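Local coordinates for protein Poly(A) RNA polymerase GLD2 (Rattus norvegicus, PDB 6LBK) that probably adds AMP units from ATP to the 3' ends of selected cytoplasmic mRNAs and microRNAs, as a metal-dependent poly(A) RNA polymerase, at residues Lys128-Ala131 and Arg132-Thr136; Leu137-Lys140 and His141-Arg145. The protein carries 1 engineered substitution. One frame throughout, in Å; residues are numbered along the deposited sequence.

Contact 1 (Lys128-Ala131 and Arg132-Thr136); sequences KTEA and RHILT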
ATOM      1  N   LYS A 128       6.931 -23.301   1.945  1.00153.15           N
ATOM      2  CA  LYS A 128       6.789 -22.770   0.597  1.00161.48           C
ATOM      3  C   LYS A 128       6.677 -23.861  -0.454  1.00166.80           C
ATOM      4  O   LYS A 128       6.186 -23.587  -1.553  1.00165.65           O
ATOM      5  CB  LYS A 128       7.966 -21.854   0.231  1.00169.86           C
ATOM      6  CG  LYS A 128       7.700 -20.972  -0.997  1.00167.28           C
ATOM      7  CD  LYS A 128       8.976 -20.359  -1.564  1.00171.00           C
ATOM      8  CE  LYS A 128       9.563 -21.215  -2.673  1.00173.25           C
ATOM      9  NZ  LYS A 128      10.743 -20.580  -3.322  1.00176.94           N
ATOM     10  N   THR A 129       7.122 -25.085  -0.158  1.00172.30           N
ATOM     11  CA  THR A 129       6.868 -26.181  -1.085  1.00176.38           C
ATOM     12  C   THR A 129       5.371 -26.311  -1.354  1.00164.89           C
ATOM     13  O   THR A 129       4.938 -26.375  -2.515  1.00166.13           O
ATOM     14  CB  THR A 129       7.454 -27.491  -0.538  1.00186.27           C
ATOM     15  OG1 THR A 129       6.989 -27.716   0.800  1.00188.64           O
ATOM     16  CG2 THR A 129       8.983 -27.438  -0.526  1.00192.71           C
ATOM     17  N   GLU A 130       4.564 -26.284  -0.291  1.00154.91           N
ATOM     18  CA  GLU A 130       3.118 -26.344  -0.455  1.00142.78           C
ATOM     19  C   GLU A 130       2.594 -25.098  -1.162  1.00126.29           C
ATOM     20  O   GLU A 130       1.739 -25.198  -2.047  1.00131.12           O
ATOM     21  CB  GLU A 130       2.438 -26.527   0.904  1.00145.20           C
ATOM     22  CG  GLU A 130       1.040 -27.126   0.820  1.00145.00           C
ATOM     23  CD  GLU A 130       1.038 -28.526   0.233  1.00149.06           C
ATOM     24  OE1 GLU A 130       1.612 -29.436   0.864  1.00155.23           O
ATOM     25  OE2 GLU A 130       0.476 -28.718  -0.867  1.00148.56           O
ATOM     26  N   ALA A 131       3.061 -23.910  -0.753  1.00115.19           N
ATOM     27  CA  ALA A 131       2.582 -22.668  -1.362  1.00 93.84           C
ATOM     28  C   ALA A 131       2.824 -22.644  -2.868  1.00 92.87           C
ATOM     29  O   ALA A 131       1.942 -22.242  -3.636  1.00 90.84           O
ATOM     30  CB  ALA A 131       3.251 -21.465  -0.700  1.00 88.80           C
ATOM     31  N   ARG A 132       3.990 -23.112  -3.319  1.00 97.05           N
ATOM     32  CA  ARG A 132       4.241 -23.159  -4.759  1.00102.01           C
ATOM     33  C   ARG A 132       3.430 -24.249  -5.442  1.00102.92           C
ATOM     34  O   ARG A 132       2.931 -24.031  -6.551  1.00105.36           O
ATOM     35  CB  ARG A 132       5.730 -23.304  -5.112  1.00114.54           C
ATOM     36  CG  ARG A 132       6.597 -22.066  -4.833  1.00117.74           C
ATOM     37  CD  ARG A 132       7.863 -22.076  -5.713  1.00125.46           C
ATOM     38  NE  ARG A 132       8.935 -22.976  -5.292  1.00135.55           N
ATOM     39  CZ  ARG A 132      10.012 -23.241  -6.030  1.00140.34           C
ATOM     40  NH1 ARG A 132      10.144 -22.690  -7.230  1.00140.76           N
ATOM     41  NH2 ARG A 132      10.955 -24.060  -5.579  1.00144.40           N
ATOM     42  N   HIS A 133       3.298 -25.436  -4.824  1.00106.91           N
ATOM     43  CA  HIS A 133       2.489 -26.478  -5.462  1.00107.01           C
ATOM     44  C   HIS A 133       1.053 -26.011  -5.655  1.00 89.36           C
ATOM     45  O   HIS A 133       0.456 -26.208  -6.723  1.00 85.50           O
ATOM     46  CB  HIS A 133       2.467 -27.753  -4.610  1.00120.37           C
ATOM     47  CG  HIS A 133       3.622 -28.676  -4.829  1.00136.66           C
ATOM     48  ND1 HIS A 133       3.613 -29.982  -4.386  1.00143.52           N
ATOM     49  CD2 HIS A 133       4.828 -28.485  -5.415  1.00143.28           C
ATOM     50  CE1 HIS A 133       4.757 -30.562  -4.703  1.00149.64           C
ATOM     51  NE2 HIS A 133       5.513 -29.676  -5.327  1.00149.75           N
ATOM     52  N   ILE A 134       0.499 -25.346  -4.646  1.00 80.70           N
ATOM     53  CA  ILE A 134      -0.857 -24.821  -4.754  1.00 82.67           C
ATOM     54  C   ILE A 134      -0.942 -23.711  -5.792  1.00 86.77           C
ATOM     55  O   ILE A 134      -1.907 -23.658  -6.560  1.00 92.33           O
ATOM     56  CB  ILE A 134      -1.372 -24.369  -3.383  1.00 79.31           C
ATOM     57  CG1 ILE A 134      -1.356 -25.550  -2.411  1.00 78.05           C
ATOM     58  CG2 ILE A 134      -2.752 -23.743  -3.508  1.00 82.08           C
ATOM     59  CD1 ILE A 134      -1.199 -25.092  -0.985  1.00 86.22           C
ATOM     60  N   LEU A 135       0.017 -22.774  -5.806  1.00 78.32           N
ATOM     61  CA  LEU A 135      -0.079 -21.688  -6.778  1.00 73.59           C
ATOM     62  C   LEU A 135      -0.005 -22.222  -8.198  1.00 81.51           C
ATOM     63  O   LEU A 135      -0.742 -21.769  -9.083  1.00 85.20           O
ATOM     64  CB  LEU A 135       1.011 -20.647  -6.554  1.00 75.15           C
ATOM     65  CG  LEU A 135       0.744 -19.353  -7.326  1.00 70.98           C
ATOM     66  CD1 LEU A 135      -0.598 -18.798  -6.971  1.00 66.79           C
ATOM     67  CD2 LEU A 135       1.804 -18.334  -7.001  1.00 75.22           C
ATOM     68  N   THR A 136       0.842 -23.220  -8.434  1.00 92.74           N
ATOM     69  CA  THR A 136       0.916 -23.746  -9.787  1.00101.16           C
ATOM     70  C   THR A 136      -0.350 -24.535 -10.134  1.00105.00           C
ATOM     71  O   THR A 136      -0.821 -24.468 -11.277  1.00111.69           O
ATOM     72  CB  THR A 136       2.208 -24.552  -9.983  1.00107.15           C
ATOM     73  OG1 THR A 136       2.257 -25.080 -11.315  1.00116.24           O
ATOM     74  CG2 THR A 136       2.339 -25.680  -8.995  1.00109.58           C
TER

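Contact 2 (Leu137-Lys140 and His141-Arg145); sequences LVHK and HFCTR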
ATOM      1  N   LEU A 137      -0.938 -25.267  -9.165  1.00101.05           N
ATOM      2  CA  LEU A 137      -2.219 -25.944  -9.420  1.00 94.27           C
ATOM      3  C   LEU A 137      -3.331 -24.944  -9.732  1.00 85.45           C
ATOM      4  O   LEU A 137      -4.109 -25.131 -10.678  1.00 86.64           O
ATOM      5  CB  LEU A 137      -2.621 -26.827  -8.233  1.00 87.75           C
ATOM      6  CG  LEU A 137      -2.345 -28.326  -8.416  1.00 89.74           C
ATOM      7  CD1 LEU A 137      -2.584 -29.097  -7.127  1.00 96.53           C
ATOM      8  CD2 LEU A 137      -3.190 -28.900  -9.545  1.00 78.78           C
ATOM      9  N   VAL A 138      -3.445 -23.892  -8.922  1.00 74.40           N
ATOM     10  CA  VAL A 138      -4.433 -22.860  -9.194  1.00 69.55           C
ATOM     11  C   VAL A 138      -4.207 -22.284 -10.580  1.00 76.78           C
ATOM     12  O   VAL A 138      -5.160 -22.003 -11.317  1.00 80.87           O
ATOM     13  CB  VAL A 138      -4.374 -21.764  -8.119  1.00 64.41           C
ATOM     14  CG1 VAL A 138      -5.276 -20.613  -8.511  1.00 66.25           C
ATOM     15  CG2 VAL A 138      -4.745 -22.321  -6.748  1.00 58.81           C
ATOM     16  N   HIS A 139      -2.938 -22.108 -10.961  1.00 77.85           N
ATOM     17  CA  HIS A 139      -2.638 -21.485 -12.240  1.00 81.79           C
ATOM     18  C   HIS A 139      -3.080 -22.374 -13.393  1.00 90.35           C
ATOM     19  O   HIS A 139      -3.744 -21.912 -14.329  1.00 88.14           O
ATOM     20  CB  HIS A 139      -1.145 -21.171 -12.322  1.00 81.79           C
ATOM     21  CG  HIS A 139      -0.713 -20.633 -13.650  1.00 90.61           C
ATOM     22  ND1 HIS A 139       0.216 -21.272 -14.445  1.00 97.57           N
ATOM     23  CD2 HIS A 139      -1.108 -19.537 -14.341  1.00 92.08           C
ATOM     24  CE1 HIS A 139       0.390 -20.581 -15.558  1.00 98.86           C
ATOM     25  NE2 HIS A 139      -0.405 -19.527 -15.521  1.00 96.60           N
ATOM     26  N   LYS A 140      -2.713 -23.654 -13.338  1.00 96.32           N
ATOM     27  CA  LYS A 140      -3.169 -24.607 -14.346  1.00105.02           C
ATOM     28  C   LYS A 140      -4.696 -24.656 -14.407  1.00 98.76           C
ATOM     29  O   LYS A 140      -5.270 -24.852 -15.485  1.00103.22           O
ATOM     30  CB  LYS A 140      -2.571 -25.984 -14.061  1.00117.15           C
ATOM     31  CG  LYS A 140      -2.398 -26.869 -15.296  1.00123.43           C
ATOM     32  CD  LYS A 140      -1.303 -26.298 -16.204  1.00126.64           C
ATOM     33  CE  LYS A 140       0.006 -26.079 -15.440  1.00125.45           C
ATOM     34  NZ  LYS A 140       1.189 -25.941 -16.345  1.00130.00           N
ATOM     35  N   HIS A 141      -5.366 -24.487 -13.264  1.00 94.19           N
ATOM     36  CA  HIS A 141      -6.824 -24.408 -13.251  1.00 91.47           C
ATOM     37  C   HIS A 141      -7.304 -23.192 -14.042  1.00 93.29           C
ATOM     38  O   HIS A 141      -8.215 -23.290 -14.870  1.00 99.51           O
ATOM     39  CB  HIS A 141      -7.304 -24.341 -11.794  1.00 89.00           C
ATOM     40  CG  HIS A 141      -8.785 -24.501 -11.605  1.00 97.57           C
ATOM     41  ND1 HIS A 141      -9.426 -25.722 -11.672  1.00 99.50           N
ATOM     42  CD2 HIS A 141      -9.747 -23.589 -11.312  1.00 96.78           C
ATOM     43  CE1 HIS A 141     -10.719 -25.550 -11.453  1.00 97.85           C
ATOM     44  NE2 HIS A 141     -10.940 -24.266 -11.231  1.00 96.64           N
ATOM     45  N   PHE A 142      -6.678 -22.041 -13.817  1.00 91.91           N
ATOM     46  CA  PHE A 142      -7.071 -20.831 -14.538  1.00 90.97           C
ATOM     47  C   PHE A 142      -6.833 -20.979 -16.038  1.00 89.92           C
ATOM     48  O   PHE A 142      -7.620 -20.492 -16.858  1.00 84.51           O
ATOM     49  CB  PHE A 142      -6.301 -19.623 -13.998  1.00 88.46           C
ATOM     50  CG  PHE A 142      -6.769 -19.147 -12.639  1.00 82.12           C
ATOM     51  CD1 PHE A 142      -7.622 -19.914 -11.868  1.00 79.64           C
ATOM     52  CD2 PHE A 142      -6.337 -17.927 -12.134  1.00 77.02           C
ATOM     53  CE1 PHE A 142      -8.050 -19.472 -10.623  1.00 77.99           C
ATOM     54  CE2 PHE A 142      -6.758 -17.483 -10.899  1.00 76.34           C
ATOM     55  CZ  PHE A 142      -7.622 -18.261 -10.136  1.00 76.30           C
ATOM     56  N   CYS A 143      -5.752 -21.659 -16.413  1.00101.18           N
ATOM     57  CA  CYS A 143      -5.438 -21.827 -17.832  1.00113.35           C
ATOM     58  C   CYS A 143      -6.370 -22.824 -18.515  1.00108.61           C
ATOM     59  O   CYS A 143      -6.799 -22.594 -19.651  1.00105.30           O
ATOM     60  CB  CYS A 143      -3.986 -22.271 -18.011  1.00124.08           C
ATOM     61  SG  CYS A 143      -2.745 -21.140 -17.360  1.00129.60           S
ATOM     62  N   THR A 144      -6.675 -23.949 -17.863  1.00101.25           N
ATOM     63  CA  THR A 144      -7.444 -24.999 -18.530  1.00106.44           C
ATOM     64  C   THR A 144      -8.955 -24.793 -18.393  1.00101.58           C
ATOM     65  O   THR A 144      -9.675 -24.727 -19.396  1.00101.27           O
ATOM     66  CB  THR A 144      -7.047 -26.387 -17.998  1.00107.97           C
ATOM     67  OG1 THR A 144      -7.405 -26.514 -16.617  1.00 98.17           O
ATOM     68  CG2 THR A 144      -5.553 -26.613 -18.140  1.00114.97           C
ATOM     69  N   ARG A 145      -9.450 -24.695 -17.163  1.00 94.29           N
ATOM     70  CA  ARG A 145     -10.890 -24.690 -16.961  1.00 93.60           C
ATOM     71  C   ARG A 145     -11.471 -23.280 -17.007  1.00 87.45           C
ATOM     72  O   ARG A 145     -12.592 -23.092 -17.487  1.00 92.09           O
ATOM     73  CB  ARG A 145     -11.230 -25.413 -15.649  1.00 91.87           C
ATOM     74  CG  ARG A 145     -10.744 -26.875 -15.651  1.00101.11           C
ATOM     75  CD  ARG A 145     -11.528 -27.772 -16.627  1.00120.82           C
ATOM     76  NE  ARG A 145     -10.913 -29.099 -16.822  1.00134.06           N
ATOM     77  CZ  ARG A 145     -11.348 -30.245 -16.296  1.00139.52           C
ATOM     78  NH1 ARG A 145     -12.432 -30.260 -15.529  1.00144.32           N
ATOM     79  NH2 ARG A 145     -10.701 -31.383 -16.547  1.00137.69           N
TER

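Contact 1 (Lys128-Ala131 and Arg132-Thr136)
Arg132 N donates to Lys128 O at 2.9 Å, the first of four i to i+4 bonds that wind this stretch of the helix; His133, Ile134 and Leu135 repeat it onto Thr129, Glu130 and Ala131. On the outer side the two long basic chains of Lys128 and Arg132 meet one turn apart. The Lys128 methylene CE packs 3.2 Å from Arg132 NE, while NZ stands 3.5 Å above one face of the guanidinium, offset toward its rim. The like charges should repel mildly, a cost eased by solvent around these exposed residues. In a second pair Ile134 is buried while Glu130 lies at the surface, the two side chains crossing: with CG1 set beside its own backbone N (chi1 -59°), Ile134 brings CD1 to 3.5 Å from Glu130 CG, and OE2 stays near the isoleucine. Beyond it Ile134 meets Phe88, Leu114, Val116 and Val178, where a branched apolar chain suits a buried place. Cutting Ile134 back to an alanine is likely to open a gap against the valines and leave Glu130 CG without its apolar neighbour. Leu135, adding Leu176 and Pro161, completes the inner face of an amphipathic helix laid on the mixed sheet of the nucleotidyltransferase palm domain.

Contact 2 (Leu137-Lys140 and His141-Arg145)
Lys140 O is gripped twice by Thr144, whose N and OG1 each lie 2.9 Å from it and arrive from opposite faces of the carbonyl plane. With OG1 between the backbone N and the carbonyl carbon (chi1 65°), the hydroxyl reaches back to the carbonyl one turn earlier, near the end of helix 128-144. The exposed Lys140 chain starts with CG anti to the backbone N, where it comes within 4.3 Å of Thr144 CG2, then folds at chi2 and chi3. Another i to i+4 bond runs from His141 N to Leu137 O, and His141 CB rests 3.2 Å from Val138 O; its side chain touches Leu87, Glu83 and Leu146. Val138 works on the buried side: its CG1 lies over one face of the Phe142 ring, 4.0 Å from the centroid, in a CH-pi contact that pairs a compact branched chain with a flat one. One residue on, Cys143 SG lies over one face of the His139 ring, toward its rim, a sulfur-aromatic contact 3.7 Å from the centroid, and a hydrogen bond from His139 NE2 to Pro153 O fixes that ring's rotation. Phe142 meets Phe165 edge-to-face in this amphipathic helix end, packed against helix 67-85 and the outermost strand 150-156 of the palm domain.

In the fold
Contacts 1 and 2 are successive parts of one helix, 128-144, their centres 13 Å apart. Each is partly buried: Ile134 and Leu135 form the buried side of contact 1, Val138 and Phe142 that of contact 2, while five touching residues are exposed in the first and three in the second. Residues 128-136 rest on the inner strands 110-116 and 172-178, and the Leu135 side chain comes within about 12 Å of that of Asp111, a probable catalytic metal ligand; residues 137-145 lie away from that site, against strand 150-156 and helix 67-85. The chemistry shifts accordingly: aliphatic packing and paired basic chains in contact 1, ring contacts, sulfur and a hydroxyl in contact 2. Phe88 touches residues of both.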